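Local coordinates for protein restriction endonuclease R.BpuJI (Bacillus pumilus, PDB 2VLA) that recognises its cognate DNA through this N-terminal domain of the enzyme and, as a whole protein, probably cuts DNA as an endonuclease, at residues Gln134-Pro139 against Trp247-Glu252; Phe111-Pro116 against Gln275-Val280; Ile141-Leu146 against Tyr242-Trp247. One frame throughout, in Å; residues are numbered along the deposited sequence. Where two conformers were deposited one is given.

Contact 1: Gln134-Pro139 against Trp247-Glu252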
loop_
_atom_site.group_PDB
_atom_site.type_symbol
_atom_site.label_atom_id
_atom_site.label_comp_id
_atom_site.label_asym_id
_atom_site.label_seq_id
_atom_site.Cartn_x
_atom_site.Cartn_y
_atom_site.Cartn_z
ATOM N N GLN A 134 1.467 -10.909 -8.638
ATOM C CA GLN A 134 2.317 -9.871 -9.268
ATOM C C GLN A 134 1.448 -8.785 -9.848
ATOM O O GLN A 134 0.799 -8.967 -10.861
ATOM C CB GLN A 134 3.272 -10.426 -10.351
ATOM C CG GLN A 134 2.841 -11.614 -11.036
ATOM C CD GLN A 134 3.892 -12.092 -12.059
ATOM O OE1 GLN A 134 4.954 -11.456 -12.248
ATOM N NE2 GLN A 134 3.592 -13.196 -12.738
ATOM N N ILE A 135 1.401 -7.649 -9.157
ATOM C CA ILE A 135 0.528 -6.579 -9.553
ATOM C C ILE A 135 0.980 -5.242 -8.975
ATOM O O ILE A 135 1.502 -5.176 -7.857
ATOM C CB ILE A 135 -0.931 -6.870 -9.099
ATOM C CG1 ILE A 135 -1.921 -5.979 -9.856
ATOM C CG2 ILE A 135 -1.071 -6.708 -7.569
ATOM C CD1 ILE A 135 -2.127 -6.388 -11.311
ATOM N N ARG A 136 0.778 -4.184 -9.749
ATOM C CA ARG A 136 0.841 -2.821 -9.240
ATOM C C ARG A 136 -0.584 -2.390 -8.978
ATOM O O ARG A 136 -1.307 -1.998 -9.881
ATOM C CB ARG A 136 1.463 -1.885 -10.297
ATOM C CG ARG A 136 2.835 -2.324 -10.820
ATOM C CD ARG A 136 3.399 -1.264 -11.718
ATOM N NE ARG A 136 4.608 -1.710 -12.382
ATOM C CZ ARG A 136 5.578 -0.903 -12.765
ATOM N NH1 ARG A 136 5.496 0.401 -12.525
ATOM N NH2 ARG A 136 6.620 -1.396 -13.411
ATOM N N GLN A 137 -1.024 -2.489 -7.713
ATOM C CA GLN A 137 -2.458 -2.465 -7.458
ATOM C C GLN A 137 -3.081 -1.081 -7.619
ATOM O O GLN A 137 -4.236 -0.976 -8.006
ATOM C CB GLN A 137 -2.800 -3.048 -6.067
ATOM C CG GLN A 137 -2.457 -2.181 -4.846
ATOM C CD GLN A 137 -1.072 -2.439 -4.286
ATOM O OE1 GLN A 137 -0.107 -2.682 -5.027
ATOM N NE2 GLN A 137 -0.947 -2.337 -2.967
ATOM N N PHE A 138 -2.310 -0.027 -7.429
ATOM C CA PHE A 138 -2.906 1.311 -7.538
ATOM C C PHE A 138 -3.123 1.768 -8.994
ATOM O O PHE A 138 -4.211 2.183 -9.357
ATOM C CB PHE A 138 -2.141 2.326 -6.689
ATOM C CG PHE A 138 -2.325 2.102 -5.215
ATOM C CD1 PHE A 138 -3.560 2.287 -4.653
ATOM C CD2 PHE A 138 -1.329 1.613 -4.445
ATOM C CE1 PHE A 138 -3.779 2.063 -3.244
ATOM C CE2 PHE A 138 -1.518 1.366 -3.067
ATOM C CZ PHE A 138 -2.770 1.604 -2.481
ATOM N N PRO A 139 -2.112 1.578 -9.876
ATOM C CA PRO A 139 -2.434 1.716 -11.278
ATOM C C PRO A 139 -3.662 0.882 -11.694
ATOM O O PRO A 139 -4.521 1.361 -12.426
ATOM C CB PRO A 139 -1.149 1.236 -11.966
ATOM C CG PRO A 139 -0.077 1.633 -11.008
ATOM C CD PRO A 139 -0.675 1.360 -9.651
ATOM N N TRP A 247 -1.066 0.055 -15.334
ATOM C CA TRP A 247 -1.868 -1.058 -14.843
ATOM C C TRP A 247 -1.442 -2.411 -15.358
ATOM O O TRP A 247 -1.600 -3.429 -14.662
ATOM C CB TRP A 247 -3.349 -0.846 -15.145
ATOM C CG TRP A 247 -3.732 -0.954 -16.620
ATOM C CD1 TRP A 247 -3.903 0.079 -17.500
ATOM C CD2 TRP A 247 -4.055 -2.159 -17.363
ATOM N NE1 TRP A 247 -4.277 -0.403 -18.729
ATOM C CE2 TRP A 247 -4.398 -1.765 -18.657
ATOM C CE3 TRP A 247 -4.080 -3.511 -17.049
ATOM C CZ2 TRP A 247 -4.739 -2.680 -19.642
ATOM C CZ3 TRP A 247 -4.391 -4.418 -18.041
ATOM C CH2 TRP A 247 -4.740 -3.995 -19.306
ATOM N N GLY A 248 -0.942 -2.444 -16.596
ATOM C CA GLY A 248 -0.570 -3.711 -17.241
ATOM C C GLY A 248 0.882 -4.104 -17.080
ATOM O O GLY A 248 1.300 -5.141 -17.598
ATOM N N ASN A 249 1.644 -3.306 -16.338
ATOM C CA ASN A 249 3.063 -3.564 -16.133
ATOM C C ASN A 249 3.310 -4.608 -15.056
ATOM O O ASN A 249 2.683 -4.576 -13.994
ATOM C CB ASN A 249 3.789 -2.284 -15.744
ATOM C CG ASN A 249 4.014 -1.350 -16.919
ATOM O OD1 ASN A 249 3.126 -1.157 -17.751
ATOM N ND2 ASN A 249 5.203 -0.717 -16.965
ATOM N N LYS A 250 4.295 -5.452 -15.257
ATOM C CA LYS A 250 4.822 -6.246 -14.185
ATOM C C LYS A 250 5.308 -5.301 -13.093
ATOM O O LYS A 250 5.729 -4.192 -13.386
ATOM C CB LYS A 250 5.978 -7.123 -14.706
ATOM C CG LYS A 250 5.545 -8.424 -15.318
ATOM C CD LYS A 250 6.729 -9.381 -15.485
ATOM C CE LYS A 250 6.303 -10.831 -15.299
ATOM N NZ LYS A 250 5.896 -11.463 -16.589
ATOM N N PRO A 251 5.300 -5.774 -11.841
ATOM C CA PRO A 251 5.944 -5.033 -10.773
ATOM C C PRO A 251 7.367 -4.611 -11.132
ATOM O O PRO A 251 8.127 -5.390 -11.718
ATOM C CB PRO A 251 5.961 -6.026 -9.631
ATOM C CG PRO A 251 4.753 -6.860 -9.848
ATOM C CD PRO A 251 4.657 -7.005 -11.345
ATOM N N GLU A 252 7.715 -3.381 -10.805
ATOM C CA GLU A 252 9.051 -2.869 -11.051
ATOM C C GLU A 252 10.103 -3.654 -10.260
ATOM O O GLU A 252 11.204 -3.879 -10.726
ATOM C CB GLU A 252 9.098 -1.398 -10.669
ATOM C CG GLU A 252 10.362 -0.686 -11.051
ATOM C CD GLU A 252 10.610 -0.714 -12.545
ATOM O OE1 GLU A 252 9.643 -0.529 -13.320
ATOM O OE2 GLU A 252 11.759 -0.935 -12.942
HETATM O O HOH W 1 4.954 -14.338 -15.014
HETATM O O HOH W 2 0.265 -4.183 -12.638
HETATM O O HOH W 3 7.856 1.546 -14.076
#
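Arg136 carries most of the polar bonding of this contact, sending its guanidinium to the loop Trp247-Glu252. Its NE and NH2 both donate to Lys250 O, a side-on grip in which each nitrogen sits 2.9 Å from that one oxygen. The acceptor lies in the guanidinium plane; seen from the carbonyl, NH2 comes nearly in line with C=O (166°), while NE stands above the carbonyl plane. Arg136 NH2 also forms a salt bridge with Glu252 OE1 at 3.1 Å, met on the anti side but tilted out of the plane of a carboxylate turned 88° from the guanidinium. A water accepting from Arg136 NH1 and donating to Glu252 OE1 closes a second path between the charges. Asn249 CB lies over one guanidinium face, 3.5 Å from Arg136 NE.

Arg136 is the N-cap residue of helix 137-150 in the DNA-recognition domain, and its backbone is tied to the loop as well: a water accepts from Arg136 N and donates to Trp247 O and Asn249 O.

Apolar groups flank these bonds. The Pro251 ring lies against the backbone of Ile135, Pro251 CG to Ile135 N 3.5 Å, and Pro139 CB packs 4.4 Å from Trp247 CB. Gln134 and Lys250 run side by side, with Gln134 OE1 3.4 Å from Lys250 CE. Lys250 belongs to a pocket that holds a polyether molecule, probably from the crystallisation liquor.

Contact 2: Phe111-Pro116 against Gln275-Val280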
loop_
_atom_site.group_PDB
_atom_site.type_symbol
_atom_site.label_atom_id
_atom_site.label_comp_id
_atom_site.label_asym_id
_atom_site.label_seq_id
_atom_site.Cartn_x
_atom_site.Cartn_y
_atom_site.Cartn_z
ATOM N N PHE A 111 2.242 4.986 -6.385
ATOM C CA PHE A 111 2.982 4.692 -7.625
ATOM C C PHE A 111 3.907 3.496 -7.455
ATOM O O PHE A 111 4.076 2.677 -8.399
ATOM C CB PHE A 111 3.762 5.907 -8.050
ATOM C CG PHE A 111 4.456 5.727 -9.373
ATOM C CD1 PHE A 111 3.737 5.780 -10.580
ATOM C CD2 PHE A 111 5.786 5.419 -9.421
ATOM C CE1 PHE A 111 4.372 5.546 -11.804
ATOM C CE2 PHE A 111 6.418 5.193 -10.648
ATOM C CZ PHE A 111 5.689 5.263 -11.828
ATOM N N LYS A 112 4.554 3.407 -6.299
ATOM C CA LYS A 112 5.568 2.399 -6.024
ATOM C C LYS A 112 5.056 1.092 -5.435
ATOM O O LYS A 112 5.746 0.072 -5.487
ATOM C CB LYS A 112 6.639 2.972 -5.105
ATOM C CG LYS A 112 7.426 4.113 -5.731
ATOM C CD LYS A 112 8.690 3.648 -6.385
ATOM C CE LYS A 112 9.597 4.828 -6.729
ATOM N NZ LYS A 112 10.608 5.119 -5.650
ATOM N N PHE A 113 3.876 1.116 -4.835
ATOM C CA PHE A 113 3.356 -0.050 -4.149
ATOM C C PHE A 113 3.197 -1.198 -5.147
ATOM O O PHE A 113 2.842 -0.975 -6.314
ATOM C CB PHE A 113 1.994 0.261 -3.470
ATOM C CG PHE A 113 1.912 -0.158 -1.997
ATOM C CD1 PHE A 113 1.915 -1.477 -1.622
ATOM C CD2 PHE A 113 1.791 0.783 -1.021
ATOM C CE1 PHE A 113 1.798 -1.839 -0.286
ATOM C CE2 PHE A 113 1.647 0.419 0.300
ATOM C CZ PHE A 113 1.653 -0.874 0.653
ATOM N N GLN A 114 3.356 -2.416 -4.661
ATOM C CA GLN A 114 3.105 -3.588 -5.438
ATOM C C GLN A 114 2.944 -4.765 -4.527
ATOM O O GLN A 114 3.299 -4.688 -3.323
ATOM C CB GLN A 114 4.289 -3.837 -6.387
ATOM C CG GLN A 114 5.604 -3.877 -5.658
ATOM C CD GLN A 114 6.736 -4.399 -6.539
ATOM O OE1 GLN A 114 7.243 -3.680 -7.401
ATOM N NE2 GLN A 114 7.139 -5.644 -6.314
ATOM N N PHE A 115 2.434 -5.870 -5.079
ATOM C CA PHE A 115 2.537 -7.177 -4.442
ATOM C C PHE A 115 3.275 -8.097 -5.437
ATOM O O PHE A 115 3.026 -8.018 -6.642
ATOM C CB PHE A 115 1.173 -7.785 -4.177
ATOM C CG PHE A 115 0.269 -6.955 -3.266
ATOM C CD1 PHE A 115 0.623 -6.666 -1.937
ATOM C CD2 PHE A 115 -0.934 -6.498 -3.734
ATOM C CE1 PHE A 115 -0.280 -5.951 -1.069
ATOM C CE2 PHE A 115 -1.832 -5.782 -2.861
ATOM C CZ PHE A 115 -1.463 -5.510 -1.550
ATOM N N PRO A 116 4.189 -8.946 -4.942
ATOM C CA PRO A 116 4.655 -9.012 -3.564
ATOM C C PRO A 116 5.547 -7.847 -3.233
ATOM O O PRO A 116 5.916 -7.066 -4.116
ATOM C CB PRO A 116 5.480 -10.346 -3.526
ATOM C CG PRO A 116 5.205 -11.024 -4.844
ATOM C CD PRO A 116 4.883 -9.929 -5.799
ATOM N N GLN A 275 15.257 -0.005 -0.804
ATOM C CA GLN A 275 15.914 0.924 -1.721
ATOM C C GLN A 275 15.007 1.293 -2.902
ATOM O O GLN A 275 14.990 2.439 -3.349
ATOM C CB GLN A 275 17.222 0.316 -2.242
ATOM C CG GLN A 275 17.882 1.120 -3.362
ATOM C CD GLN A 275 18.327 2.508 -2.921
ATOM O OE1 GLN A 275 18.734 2.709 -1.772
ATOM N NE2 GLN A 275 18.286 3.467 -3.847
ATOM N N TYR A 276 14.302 0.303 -3.440
ATOM C CA TYR A 276 13.326 0.556 -4.490
ATOM C C TYR A 276 12.193 1.469 -3.996
ATOM O O TYR A 276 11.831 2.453 -4.645
ATOM C CB TYR A 276 12.743 -0.767 -5.013
ATOM C CG TYR A 276 11.425 -0.588 -5.677
ATOM C CD1 TYR A 276 11.327 -0.020 -6.930
ATOM C CD2 TYR A 276 10.259 -0.946 -5.033
ATOM C CE1 TYR A 276 10.094 0.202 -7.508
ATOM C CE2 TYR A 276 9.043 -0.724 -5.589
ATOM C CZ TYR A 276 8.944 -0.138 -6.805
ATOM O OH TYR A 276 7.712 0.089 -7.358
ATOM N N TYR A 277 11.630 1.127 -2.856
ATOM C CA TYR A 277 10.365 1.732 -2.398
ATOM C C TYR A 277 10.550 3.113 -1.812
ATOM O O TYR A 277 9.702 3.972 -1.987
ATOM C CB TYR A 277 9.707 0.827 -1.374
ATOM C CG TYR A 277 8.364 1.351 -0.858
ATOM C CD1 TYR A 277 7.260 1.397 -1.687
ATOM C CD2 TYR A 277 8.199 1.730 0.463
ATOM C CE1 TYR A 277 6.055 1.841 -1.246
ATOM C CE2 TYR A 277 6.989 2.144 0.917
ATOM C CZ TYR A 277 5.922 2.206 0.059
ATOM O OH TYR A 277 4.690 2.632 0.530
ATOM N N SER A 278 11.672 3.326 -1.127
ATOM C CA SER A 278 11.852 4.533 -0.327
ATOM C C SER A 278 12.604 5.653 -1.056
ATOM O O SER A 278 12.466 6.825 -0.699
ATOM C CB SER A 278 12.590 4.196 0.951
ATOM O OG SER A 278 13.976 4.030 0.721
ATOM N N ASN A 279 13.387 5.285 -2.080
ATOM C CA ASN A 279 14.434 6.169 -2.636
ATOM C C ASN A 279 14.262 6.369 -4.125
ATOM O O ASN A 279 13.533 5.651 -4.760
ATOM C CB ASN A 279 15.841 5.570 -2.391
ATOM C CG ASN A 279 16.288 5.683 -0.937
ATOM O OD1 ASN A 279 15.774 6.493 -0.191
ATOM N ND2 ASN A 279 17.239 4.834 -0.533
ATOM N N VAL A 280 14.966 7.353 -4.676
ATOM C CA VAL A 280 14.824 7.686 -6.099
ATOM C C VAL A 280 15.760 6.843 -6.965
ATOM O O VAL A 280 16.935 6.678 -6.640
ATOM C CB VAL A 280 15.113 9.167 -6.346
ATOM C CG1 VAL A 280 14.916 9.511 -7.810
ATOM C CG2 VAL A 280 14.219 10.039 -5.450
HETATM O O HOH W 4 10.130 6.581 -3.166
HETATM O O HOH W 5 12.485 3.424 -7.092
HETATM O O HOH W 6 5.941 -1.897 -9.138
#
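The ring of Tyr277 turns its edge toward the face of Phe113, a T-shaped pair with centroids 5.8 Å apart and planes at 76°; Phe113 N lies at the edge of the Tyr277 ring, near its plane. Tyr276 has Lys112 O at its ring edge, while Gln114 OE1 approaches that ring obliquely. These groups join the C-terminal end of helix 102-112, with the loop that follows it, to the last turn of helix 263-278, a packing of two helix C-termini within the recognition domain.

The two helix ends exchange bonds in both directions. Tyr276 OH donates to Lys112 O at 2.7 Å, reaching it because CG stands anti to the backbone N (chi1 158°). In return Lys112 runs past the tyrosine in the opposite direction, and its NZ donates to Tyr276 O at 3.1 Å, almost in line with that carbonyl. A weak bond to Asn279 O and two accepting waters are also in the surroundings of the ammonium, so that it meets the carbonyl-bearing end of helix 263-278, where its charge probably fits the helix dipole. Putting a phenylalanine in place of Tyr276 would probably leave Lys112 O without this donor and cost the water shared with Gln114 its tyrosine partner.

Tyr277 OH finds its main polar partner outside, in Leu76 O. Gln114 NE2 also bonds outside, to Phe253 O, and within its own loop it donates to Pro116 O at 2.9 Å, in the amide plane and at an N-H...O angle of 173°.

Contact 3: Ile141-Leu146 against Tyr242-Trp247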
loop_
_atom_site.group_PDB
_atom_site.type_symbol
_atom_site.label_atom_id
_atom_site.label_comp_id
_atom_site.label_asym_id
_atom_site.label_seq_id
_atom_site.Cartn_x
_atom_site.Cartn_y
_atom_site.Cartn_z
ATOM N N ILE A 141 -6.260 -0.293 -9.859
ATOM C CA ILE A 141 -7.514 0.268 -9.302
ATOM C C ILE A 141 -7.948 1.487 -10.104
ATOM O O ILE A 141 -9.113 1.622 -10.484
ATOM C CB ILE A 141 -7.349 0.657 -7.809
ATOM C CG1 ILE A 141 -7.252 -0.587 -6.936
ATOM C CG2 ILE A 141 -8.523 1.534 -7.340
ATOM C CD1 ILE A 141 -6.584 -0.330 -5.602
ATOM N N LEU A 142 -7.004 2.379 -10.376
ATOM C CA LEU A 142 -7.322 3.569 -11.114
ATOM C C LEU A 142 -7.866 3.214 -12.533
ATOM O O LEU A 142 -8.827 3.809 -12.997
ATOM C CB LEU A 142 -6.084 4.455 -11.226
ATOM C CG LEU A 142 -5.697 5.159 -9.904
ATOM C CD1 LEU A 142 -4.391 5.898 -10.145
ATOM C CD2 LEU A 142 -6.819 6.134 -9.395
ATOM N N GLN A 143 -7.252 2.232 -13.209
ATOM C CA GLN A 143 -7.765 1.832 -14.494
ATOM C C GLN A 143 -9.154 1.184 -14.416
ATOM O O GLN A 143 -9.998 1.415 -15.267
ATOM C CB GLN A 143 -6.783 0.899 -15.199
ATOM C CG GLN A 143 -7.187 0.529 -16.649
ATOM C CD GLN A 143 -7.088 1.695 -17.597
ATOM O OE1 GLN A 143 -6.429 2.679 -17.322
ATOM N NE2 GLN A 143 -7.628 1.515 -18.791
ATOM N N VAL A 144 -9.389 0.377 -13.380
ATOM C CA VAL A 144 -10.719 -0.196 -13.169
ATOM C C VAL A 144 -11.770 0.942 -12.994
ATOM O O VAL A 144 -12.843 0.908 -13.579
ATOM C CB VAL A 144 -10.724 -1.128 -11.936
ATOM C CG1 VAL A 144 -12.163 -1.447 -11.463
ATOM C CG2 VAL A 144 -9.968 -2.413 -12.225
ATOM N N LEU A 145 -11.414 1.963 -12.213
ATOM C CA LEU A 145 -12.335 3.085 -11.988
ATOM C C LEU A 145 -12.576 3.885 -13.282
ATOM O O LEU A 145 -13.714 4.300 -13.561
ATOM C CB LEU A 145 -11.800 3.994 -10.875
ATOM C CG LEU A 145 -11.841 3.389 -9.461
ATOM C CD1 LEU A 145 -11.064 4.271 -8.511
ATOM C CD2 LEU A 145 -13.282 3.196 -8.977
ATOM N N LEU A 146 -11.513 4.105 -14.071
ATOM C CA LEU A 146 -11.670 4.790 -15.368
ATOM C C LEU A 146 -12.598 3.990 -16.265
ATOM O O LEU A 146 -13.486 4.537 -16.904
ATOM C CB LEU A 146 -10.324 4.974 -16.071
ATOM C CG LEU A 146 -9.426 6.081 -15.521
ATOM C CD1 LEU A 146 -8.038 5.908 -16.083
ATOM C CD2 LEU A 146 -9.969 7.472 -15.842
ATOM N N TYR A 242 -1.622 9.266 -15.679
ATOM C CA TYR A 242 -0.248 8.850 -15.648
ATOM C C TYR A 242 -0.090 7.532 -14.877
ATOM O O TYR A 242 0.505 6.573 -15.390
ATOM C CB TYR A 242 0.638 9.939 -15.045
ATOM C CG TYR A 242 2.067 9.502 -14.850
ATOM C CD1 TYR A 242 2.945 9.361 -15.949
ATOM C CD2 TYR A 242 2.528 9.154 -13.585
ATOM C CE1 TYR A 242 4.257 8.968 -15.756
ATOM C CE2 TYR A 242 3.838 8.767 -13.378
ATOM C CZ TYR A 242 4.693 8.636 -14.471
ATOM O OH TYR A 242 5.984 8.231 -14.271
ATOM N N ILE A 243 -0.662 7.464 -13.677
ATOM C CA ILE A 243 -0.483 6.315 -12.870
ATOM C C ILE A 243 -1.272 5.130 -13.420
ATOM O O ILE A 243 -0.787 4.002 -13.407
ATOM C CB ILE A 243 -0.874 6.614 -11.387
ATOM C CG1 ILE A 243 0.028 7.723 -10.833
ATOM C CG2 ILE A 243 -0.770 5.368 -10.536
ATOM C CD1 ILE A 243 -0.395 8.245 -9.455
ATOM N N ALA A 244 -2.502 5.381 -13.871
ATOM C CA ALA A 244 -3.357 4.299 -14.396
ATOM C C ALA A 244 -2.684 3.552 -15.543
ATOM O O ALA A 244 -2.900 2.376 -15.715
ATOM C CB ALA A 244 -4.671 4.842 -14.864
ATOM N N GLN A 245 -1.860 4.264 -16.307
ATOM C CA GLN A 245 -1.250 3.691 -17.523
ATOM C C GLN A 245 -0.246 2.587 -17.222
ATOM O O GLN A 245 0.135 1.848 -18.111
ATOM C CB GLN A 245 -0.603 4.797 -18.370
ATOM C CG GLN A 245 -1.609 5.508 -19.259
ATOM C CD GLN A 245 -1.141 6.863 -19.737
ATOM O OE1 GLN A 245 -0.002 7.267 -19.495
ATOM N NE2 GLN A 245 -2.026 7.584 -20.415
ATOM N N PHE A 246 0.141 2.443 -15.962
ATOM C CA PHE A 246 1.010 1.353 -15.542
ATOM C C PHE A 246 0.251 0.079 -15.136
ATOM O O PHE A 246 0.862 -0.876 -14.664
ATOM C CB PHE A 246 1.923 1.804 -14.391
ATOM C CG PHE A 246 2.878 2.878 -14.772
ATOM C CD1 PHE A 246 2.483 4.202 -14.793
ATOM C CD2 PHE A 246 4.179 2.561 -15.162
ATOM C CE1 PHE A 246 3.358 5.195 -15.142
ATOM C CE2 PHE A 246 5.064 3.546 -15.534
ATOM C CZ PHE A 246 4.654 4.865 -15.561
ATOM N N TRP A 247 -1.066 0.055 -15.334
ATOM C CA TRP A 247 -1.868 -1.058 -14.843
ATOM C C TRP A 247 -1.442 -2.411 -15.358
ATOM O O TRP A 247 -1.600 -3.429 -14.662
ATOM C CB TRP A 247 -3.349 -0.846 -15.145
ATOM C CG TRP A 247 -3.732 -0.954 -16.620
ATOM C CD1 TRP A 247 -3.903 0.079 -17.500
ATOM C CD2 TRP A 247 -4.055 -2.159 -17.363
ATOM N NE1 TRP A 247 -4.277 -0.403 -18.729
ATOM C CE2 TRP A 247 -4.398 -1.765 -18.657
ATOM C CE3 TRP A 247 -4.080 -3.511 -17.049
ATOM C CZ2 TRP A 247 -4.739 -2.680 -19.642
ATOM C CZ3 TRP A 247 -4.391 -4.418 -18.041
ATOM C CH2 TRP A 247 -4.740 -3.995 -19.306
#
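A largely apolar contact with a CH-pi component, without a hydrogen bond across it, joins helix 137-150 to the C-terminal part of helix 237-244 and the type I turn Ala244-Trp247. The backbones come closest at Gln143 and Ala244, whose CA atoms are 5.1 Å apart. That small separation probably reflects the small side chain of Ala244, whose methyl touches three residues of the opposing helix: Ala244 CB lies 3.7 Å from Leu146 CD1 and also meets Leu142 CB and Gln143 OE1. Beside it, Leu142 CD1 reaches Ile243 CG2 at 3.7 Å.

On the other flank Gln143 lies over the indole of Trp247. Its CG sits 3.7 Å from the centroid of the five-membered ring, 21° off the ring normal, and 3.4 Å from Trp247 CD1. With CG anti to the backbone N (chi1 -174°) and a bend at chi2, the amide is laid back over the pyrrole side, its plane 21° from that of the ring. Pro177 of helix 177-189 touches both side chains, and Leu232 of strand 230-232 touches both leucines. With dispersion and CH-pi attraction as its main means, the contact depends on shape: a methyl between side chains on one flank, and a nearly parallel amide over an indole on the other.

Starting from the N terminus, residues 111-116 come first, then 134-139, which runs into helix 137-150, and 141-146 further along it; their partners return in reverse order, 242-247, 247-252 and 275-280. Contact 3 therefore closes the innermost loop, contact 1 the one around it and contact 2 the outermost, so the three nest and none cross. Contacts 1 and 3 share Trp247 and helix 137-150, with Pro139 CB 3.1 Å from Ile243 O. Ile135 O and Phe115 N, 3.0 Å apart in a probable hydrogen bond, join contact 1 to contact 2. Phe111 packs on Phe246, linking helix 102-112 to the turn that follows helix 237-244.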